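Long-range contacts in SAP-like pentraxin (Limulus polyphemus, PDB 3FLT), which binds two calcium ions per subunit and, through them, phosphoethanolamine, and is a pentraxin probably acting in calcium-dependent ligand recognition: residues S52-N57 with Q144-I149; P42-T47 with E157-E162. All coordinates share one frame; numbering follows the deposited sequence.

Interaction 1 (S52-N57 with Q144-I149). With CA (calcium ion), chain C; CA (calcium ion), chain D; OPE (phosphoric acid mono-(2-amino-ethyl) ester), chain F.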
loop_
_atom_site.group_PDB
_atom_site.type_symbol
_atom_site.label_atom_id
_atom_site.label_comp_id
_atom_site.label_asym_id
_atom_site.label_seq_id
_atom_site.Cartn_x
_atom_site.Cartn_y
_atom_site.Cartn_z
ATOM N N SER A 52 26.658 -25.106 -41.150
ATOM C CA SER A 52 27.651 -25.062 -42.223
ATOM C C SER A 52 27.860 -23.639 -42.724
ATOM O O SER A 52 26.907 -22.959 -43.105
ATOM C CB SER A 52 27.189 -25.944 -43.392
ATOM O OG SER A 52 27.928 -25.684 -44.570
ATOM N N CYS A 53 29.108 -23.194 -42.733
ATOM C CA CYS A 53 29.436 -21.851 -43.192
ATOM C C CYS A 53 30.459 -21.914 -44.321
ATOM O O CYS A 53 31.527 -22.521 -44.182
ATOM C CB CYS A 53 29.986 -21.020 -42.034
ATOM S SG CYS A 53 30.392 -19.331 -42.490
ATOM N N ALA A 54 30.137 -21.271 -45.436
ATOM C CA ALA A 54 31.017 -21.284 -46.594
ATOM C C ALA A 54 31.170 -19.943 -47.290
ATOM O O ALA A 54 30.256 -19.121 -47.302
ATOM C CB ALA A 54 30.515 -22.311 -47.604
ATOM N N THR A 55 32.346 -19.735 -47.868
ATOM C CA THR A 55 32.645 -18.533 -48.635
ATOM C C THR A 55 33.077 -19.054 -49.999
ATOM O O THR A 55 33.329 -20.250 -50.154
ATOM C CB THR A 55 33.785 -17.694 -48.005
ATOM O OG1 THR A 55 34.929 -18.526 -47.772
ATOM C CG2 THR A 55 33.328 -17.077 -46.687
ATOM N N SER A 56 33.151 -18.170 -50.985
ATOM C CA SER A 56 33.529 -18.559 -52.344
ATOM C C SER A 56 34.876 -19.263 -52.438
ATOM O O SER A 56 35.062 -20.182 -53.237
ATOM C CB SER A 56 33.533 -17.328 -53.245
ATOM O OG SER A 56 34.191 -16.247 -52.603
ATOM N N ASN A 57 35.816 -18.835 -51.608
ATOM C CA ASN A 57 37.150 -19.414 -51.618
ATOM C C ASN A 57 37.284 -20.646 -50.716
ATOM O O ASN A 57 38.233 -21.418 -50.858
ATOM C CB ASN A 57 38.161 -18.349 -51.189
ATOM C CG ASN A 57 37.890 -17.825 -49.783
ATOM O OD1 ASN A 57 36.824 -17.255 -49.511
ATOM N ND2 ASN A 57 38.850 -18.025 -48.879
ATOM N N GLN A 144 22.411 -29.211 -43.788
ATOM C CA GLN A 144 23.138 -29.762 -44.934
ATOM C C GLN A 144 24.553 -29.215 -44.951
ATOM O O GLN A 144 24.803 -28.150 -44.409
ATOM C CB GLN A 144 22.446 -29.371 -46.235
ATOM C CG GLN A 144 21.056 -29.932 -46.425
ATOM C CD GLN A 144 21.039 -31.441 -46.501
ATOM O OE1 GLN A 144 21.983 -32.068 -46.987
ATOM N NE2 GLN A 144 19.952 -32.036 -46.035
ATOM N N GLU A 145 25.476 -29.938 -45.580
ATOM C CA GLU A 145 26.881 -29.509 -45.657
ATOM C C GLU A 145 27.185 -28.960 -47.054
ATOM O O GLU A 145 27.137 -29.689 -48.046
ATOM C CB GLU A 145 27.801 -30.693 -45.339
ATOM C CG GLU A 145 29.194 -30.325 -44.854
ATOM C CD GLU A 145 30.071 -29.711 -45.934
ATOM O OE1 GLU A 145 30.217 -30.335 -47.006
ATOM O OE2 GLU A 145 30.626 -28.608 -45.705
ATOM N N GLN A 146 27.500 -27.673 -47.125
ATOM C CA GLN A 146 27.783 -27.019 -48.399
ATOM C C GLN A 146 29.117 -27.380 -49.032
ATOM O O GLN A 146 30.138 -27.444 -48.355
ATOM C CB GLN A 146 27.770 -25.498 -48.238
ATOM C CG GLN A 146 26.515 -24.910 -47.654
ATOM C CD GLN A 146 26.688 -23.440 -47.326
ATOM O OE1 GLN A 146 26.605 -22.576 -48.200
ATOM N NE2 GLN A 146 26.953 -23.152 -46.058
ATOM N N ASP A 147 29.103 -27.611 -50.340
ATOM C CA ASP A 147 30.331 -27.881 -51.078
ATOM C C ASP A 147 30.405 -26.728 -52.065
ATOM O O ASP A 147 31.302 -26.640 -52.891
ATOM C CB ASP A 147 30.262 -29.209 -51.832
ATOM C CG ASP A 147 30.434 -30.397 -50.924
ATOM O OD1 ASP A 147 31.311 -30.346 -50.046
ATOM O OD2 ASP A 147 29.698 -31.387 -51.086
ATOM N N LYS A 148 29.433 -25.836 -51.932
ATOM C CA LYS A 148 29.290 -24.660 -52.771
ATOM C C LYS A 148 28.347 -23.706 -52.028
ATOM O O LYS A 148 27.499 -24.150 -51.253
ATOM C CB LYS A 148 28.687 -25.073 -54.104
ATOM C CG LYS A 148 28.317 -23.926 -54.981
ATOM C CD LYS A 148 27.737 -24.434 -56.271
ATOM C CE LYS A 148 26.483 -25.238 -56.039
ATOM N NZ LYS A 148 25.813 -25.521 -57.337
ATOM N N ILE A 149 28.485 -22.404 -52.252
ATOM C CA ILE A 149 27.633 -21.450 -51.556
ATOM C C ILE A 149 26.163 -21.818 -51.681
ATOM O O ILE A 149 25.590 -21.744 -52.766
ATOM C CB ILE A 149 27.795 -20.013 -52.094
ATOM C CG1 ILE A 149 29.241 -19.544 -51.953
ATOM C CG2 ILE A 149 26.881 -19.075 -51.326
ATOM C CD1 ILE A 149 29.734 -19.490 -50.529
HETATM CA CA CA C . 31.799 -28.710 -47.932
HETATM CA CA CA D . 30.027 -31.979 -48.684
HETATM C CA OPE F . 33.373 -32.478 -45.860
HETATM C CB OPE F . 33.949 -33.069 -44.562
HETATM O O1 OPE F . 32.190 -32.734 -48.552
HETATM O O2 OPE F . 33.392 -30.580 -48.014
HETATM O O3 OPE F . 34.564 -32.185 -49.544
HETATM O O4 OPE F . 34.287 -32.676 -46.965
HETATM N N OPE F . 33.147 -34.274 -44.167
HETATM P P OPE F . 33.601 -32.018 -48.267
#
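Ser52 and Gln146 form a buried second-shell contact behind the double calcium site of the pentraxin beta-sandwich, where the end of strand 48-55 meets the metal-binding loop that follows strand 139-142. The two strands are antiparallel neighbours, with backbone hydrogen bonds between Ser52 and Val141 and between Ala54 and Thr139, and the loop continues their association without regular pairing. Its anchor is the Ser52 hydroxyl, which accepts two N-H groups from one residue. The backbone N of Gln146 reaches OG at 3.3 Å on a nearly straight path (169°), while NE2 of the same residue approaches OG at 3.1 Å, with the hydroxyl tilted somewhat out of the amide plane. The side-chain half of this grip follows from the torsions: CG sits beside the backbone N (chi1 -55°) and the extended chain (chi2 171°) carries NE2 to the strand. The other end of the amide, OE1, accepts the backbone N-H of Gly150, so the group is held from both ends and its rotation is fixed.

What is positioned here is a metal ligand, because the carbonyl O of Gln146 binds the first calcium (chain C) at 2.1 Å. On either side of it in sequence, Glu145 OE1 and Asp147 OD1 each bridge both calcium ions, and the phosphate of phosphoethanolamine adds O2 to the first ion and O1 to the second. Asp59 and Asn60 complete the first site, Glu154 and Glu157 the second. The example illustrates how Ser52, which binds no metal, can fix the loop that does. Farther along, the apolar end of the contact is Ile149, whose CD1 lies against the Ala54-Thr55 backbone, 3.3 Å from Ala54 O, as well as 4.1 Å from Ala54 CB.

Interaction 2 (P42-T47 with E157-E162). With CA (calcium ion), chain D; OPE (phosphoric acid mono-(2-amino-ethyl) ester), chain F.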
loop_
_atom_site.group_PDB
_atom_site.type_symbol
_atom_site.label_atom_id
_atom_site.label_comp_id
_atom_site.label_asym_id
_atom_site.label_seq_id
_atom_site.Cartn_x
_atom_site.Cartn_y
_atom_site.Cartn_z
ATOM N N PRO A 42 18.043 -35.169 -32.245
ATOM C CA PRO A 42 18.604 -36.008 -33.307
ATOM C C PRO A 42 17.762 -37.219 -33.671
ATOM O O PRO A 42 17.183 -37.865 -32.802
ATOM C CB PRO A 42 19.972 -36.393 -32.748
ATOM C CG PRO A 42 19.697 -36.506 -31.285
ATOM C CD PRO A 42 18.845 -35.279 -31.012
ATOM N N PHE A 43 17.701 -37.519 -34.968
ATOM C CA PHE A 43 16.953 -38.672 -35.454
ATOM C C PHE A 43 17.852 -39.868 -35.741
ATOM O O PHE A 43 17.407 -41.006 -35.641
ATOM C CB PHE A 43 16.154 -38.334 -36.717
ATOM C CG PHE A 43 14.912 -37.519 -36.460
ATOM C CD1 PHE A 43 14.370 -37.425 -35.178
ATOM C CD2 PHE A 43 14.267 -36.861 -37.507
ATOM C CE1 PHE A 43 13.204 -36.688 -34.943
ATOM C CE2 PHE A 43 13.101 -36.123 -37.283
ATOM C CZ PHE A 43 12.571 -36.037 -35.997
ATOM N N HIS A 44 19.111 -39.633 -36.095
ATOM C CA HIS A 44 20.006 -40.747 -36.379
ATOM C C HIS A 44 21.321 -40.692 -35.597
ATOM O O HIS A 44 21.725 -39.626 -35.121
ATOM C CB HIS A 44 20.256 -40.851 -37.899
ATOM C CG HIS A 44 20.691 -39.572 -38.547
ATOM N ND1 HIS A 44 21.971 -39.069 -38.431
ATOM C CD2 HIS A 44 20.023 -38.707 -39.348
ATOM C CE1 HIS A 44 22.073 -37.954 -39.133
ATOM N NE2 HIS A 44 20.905 -37.712 -39.700
ATOM N N ARG A 45 21.970 -41.846 -35.442
ATOM C CA ARG A 45 23.230 -41.908 -34.712
ATOM C C ARG A 45 24.407 -41.551 -35.611
ATOM O O ARG A 45 25.463 -41.140 -35.132
ATOM C CB ARG A 45 23.456 -43.303 -34.116
ATOM C CG ARG A 45 22.507 -43.665 -32.998
ATOM C CD ARG A 45 23.018 -44.829 -32.146
ATOM N NE ARG A 45 22.330 -44.843 -30.851
ATOM C CZ ARG A 45 22.654 -45.613 -29.808
ATOM N NH1 ARG A 45 23.673 -46.464 -29.884
ATOM N NH2 ARG A 45 21.963 -45.518 -28.673
ATOM N N ASN A 46 24.226 -41.695 -36.914
ATOM C CA ASN A 46 25.301 -41.398 -37.843
ATOM C C ASN A 46 25.595 -39.911 -37.976
ATOM O O ASN A 46 24.729 -39.073 -37.766
ATOM C CB ASN A 46 25.002 -42.014 -39.219
ATOM C CG ASN A 46 23.582 -41.779 -39.666
ATOM O OD1 ASN A 46 22.646 -42.372 -39.133
ATOM N ND2 ASN A 46 23.407 -40.907 -40.649
ATOM N N THR A 47 26.837 -39.606 -38.328
ATOM C CA THR A 47 27.318 -38.243 -38.495
ATOM C C THR A 47 26.439 -37.374 -39.371
ATOM O O THR A 47 25.995 -37.786 -40.439
ATOM C CB THR A 47 28.753 -38.237 -39.087
ATOM O OG1 THR A 47 29.662 -38.776 -38.125
ATOM C CG2 THR A 47 29.202 -36.830 -39.436
ATOM N N GLU A 157 25.834 -36.647 -45.518
ATOM C CA GLU A 157 26.394 -35.601 -44.663
ATOM C C GLU A 157 25.302 -34.702 -44.082
ATOM O O GLU A 157 25.586 -33.752 -43.353
ATOM C CB GLU A 157 27.399 -34.743 -45.435
ATOM C CG GLU A 157 28.505 -35.548 -46.098
ATOM C CD GLU A 157 29.655 -34.687 -46.590
ATOM O OE1 GLU A 157 29.430 -33.743 -47.370
ATOM O OE2 GLU A 157 30.804 -34.961 -46.194
ATOM N N SER A 158 24.050 -35.006 -44.400
ATOM C CA SER A 158 22.932 -34.215 -43.902
ATOM C C SER A 158 22.651 -34.561 -42.439
ATOM O O SER A 158 23.168 -35.540 -41.913
ATOM C CB SER A 158 21.692 -34.505 -44.737
ATOM O OG SER A 158 21.301 -35.853 -44.553
ATOM N N TRP A 159 21.827 -33.750 -41.786
ATOM C CA TRP A 159 21.477 -33.986 -40.399
ATOM C C TRP A 159 19.971 -33.905 -40.259
ATOM O O TRP A 159 19.364 -32.887 -40.596
ATOM C CB TRP A 159 22.126 -32.938 -39.506
ATOM C CG TRP A 159 21.850 -33.171 -38.066
ATOM C CD1 TRP A 159 22.582 -33.934 -37.207
ATOM C CD2 TRP A 159 20.737 -32.667 -37.313
ATOM N NE1 TRP A 159 21.998 -33.937 -35.961
ATOM C CE2 TRP A 159 20.864 -33.166 -35.999
ATOM C CE3 TRP A 159 19.648 -31.842 -37.620
ATOM C CZ2 TRP A 159 19.943 -32.869 -34.991
ATOM C CZ3 TRP A 159 18.734 -31.546 -36.621
ATOM C CH2 TRP A 159 18.887 -32.060 -35.321
ATOM N N SER A 160 19.361 -34.981 -39.775
ATOM C CA SER A 160 17.915 -35.004 -39.597
ATOM C C SER A 160 17.536 -34.931 -38.134
ATOM O O SER A 160 18.189 -35.531 -37.282
ATOM C CB SER A 160 17.314 -36.261 -40.213
ATOM O OG SER A 160 17.079 -36.072 -41.595
ATOM N N GLY A 161 16.471 -34.196 -37.850
ATOM C CA GLY A 161 16.028 -34.050 -36.482
ATOM C C GLY A 161 15.292 -32.741 -36.350
ATOM O O GLY A 161 14.916 -32.136 -37.356
ATOM N N GLU A 162 15.083 -32.307 -35.114
ATOM C CA GLU A 162 14.384 -31.060 -34.864
ATOM C C GLU A 162 15.365 -30.094 -34.220
ATOM O O GLU A 162 16.238 -30.502 -33.445
ATOM C CB GLU A 162 13.182 -31.320 -33.966
ATOM C CG GLU A 162 12.393 -32.549 -34.400
ATOM C CD GLU A 162 11.017 -32.615 -33.778
ATOM O OE1 GLU A 162 10.888 -32.252 -32.592
ATOM O OE2 GLU A 162 10.066 -33.042 -34.472
HETATM CA CA CA D . 30.027 -31.979 -48.684
HETATM C CA OPE F . 33.373 -32.478 -45.860
HETATM C CB OPE F . 33.949 -33.069 -44.562
HETATM O O1 OPE F . 32.190 -32.734 -48.552
HETATM O O2 OPE F . 33.392 -30.580 -48.014
HETATM O O3 OPE F . 34.564 -32.185 -49.544
HETATM O O4 OPE F . 34.287 -32.676 -46.965
HETATM N N OPE F . 33.147 -34.274 -44.167
HETATM P P OPE F . 33.601 -32.018 -48.267
#
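Phe43 lies flat over Gly161, and His44 points an imidazole nitrogen at the backbone of Ser160; these two neighbouring rings, used in quite different ways, carry the contact. CA of Gly161 stands 3.6 Å from the centroid of the Phe43 ring and 15° off its normal, a CH-pi contact over the face. Gly161 has backbone angles suited to glycine, and a side chain there would run into Pro42 and the Trp159 indole. The far end of the Phe43 ring, CZ, meets CG of Glu162 at 3.8 Å. The backbone secures the same place: Phe43 N donates to Ser160 O at 3.1 Å.

His44 takes the rotamer that sets CG between its backbone N and carbonyl carbon (chi1 51°), turning the ring toward the 157-162 segment. There NE2 accepts the N-H of Ser160 at 3.1 Å, although the donor lies well out of the ring plane (35°). ND1, in contrast, donates to Asn46 O at 2.8 Å, with that oxygen in the ring plane. The imidazole thus links its own turn to the 157-162 segment, one nitrogen serving each. Trp159 is turned obliquely to it, and CZ2 of the indole meets Pro42 CB at 4.2 Å.

At the start of 157-162, Glu157 OE1 binds the second calcium (chain D), and OE2 accepts a hydrogen bond from the amino N of phosphoethanolamine. Charges at the other end are paired too, Glu162 with Lys41 and Lys8, while Arg32 of a neighbouring subunit makes a cation-pi contact with Phe43. Within the subunit, Pro42 and Gly161 form an antiparallel non-hydrogen-bonded pair where strands 33-42 and 161-169 run side by side, and Trp159 packs against Met66 of strand 60-68 and Ile50 of strand 48-55, in the other sheet.

In the fold
From the N terminus the chain first reaches 42-47, the turn that leaves strand 33-42, and then 52-57 at the end of the next strand. Much of the sandwich is built before it returns at 144-149, which closes interaction 1; eight residues after its end 157-162 closes interaction 2. The contacts are therefore nested, with interaction 1 the inner loop. Interaction 1 ties the metal-binding loop to one sheet, and interaction 2 joins strands of the other at the turn between the sheets. They meet at the second calcium, which both Glu145 OE1 and Glu157 OE1 bind, and Gln144 packs against Ser158.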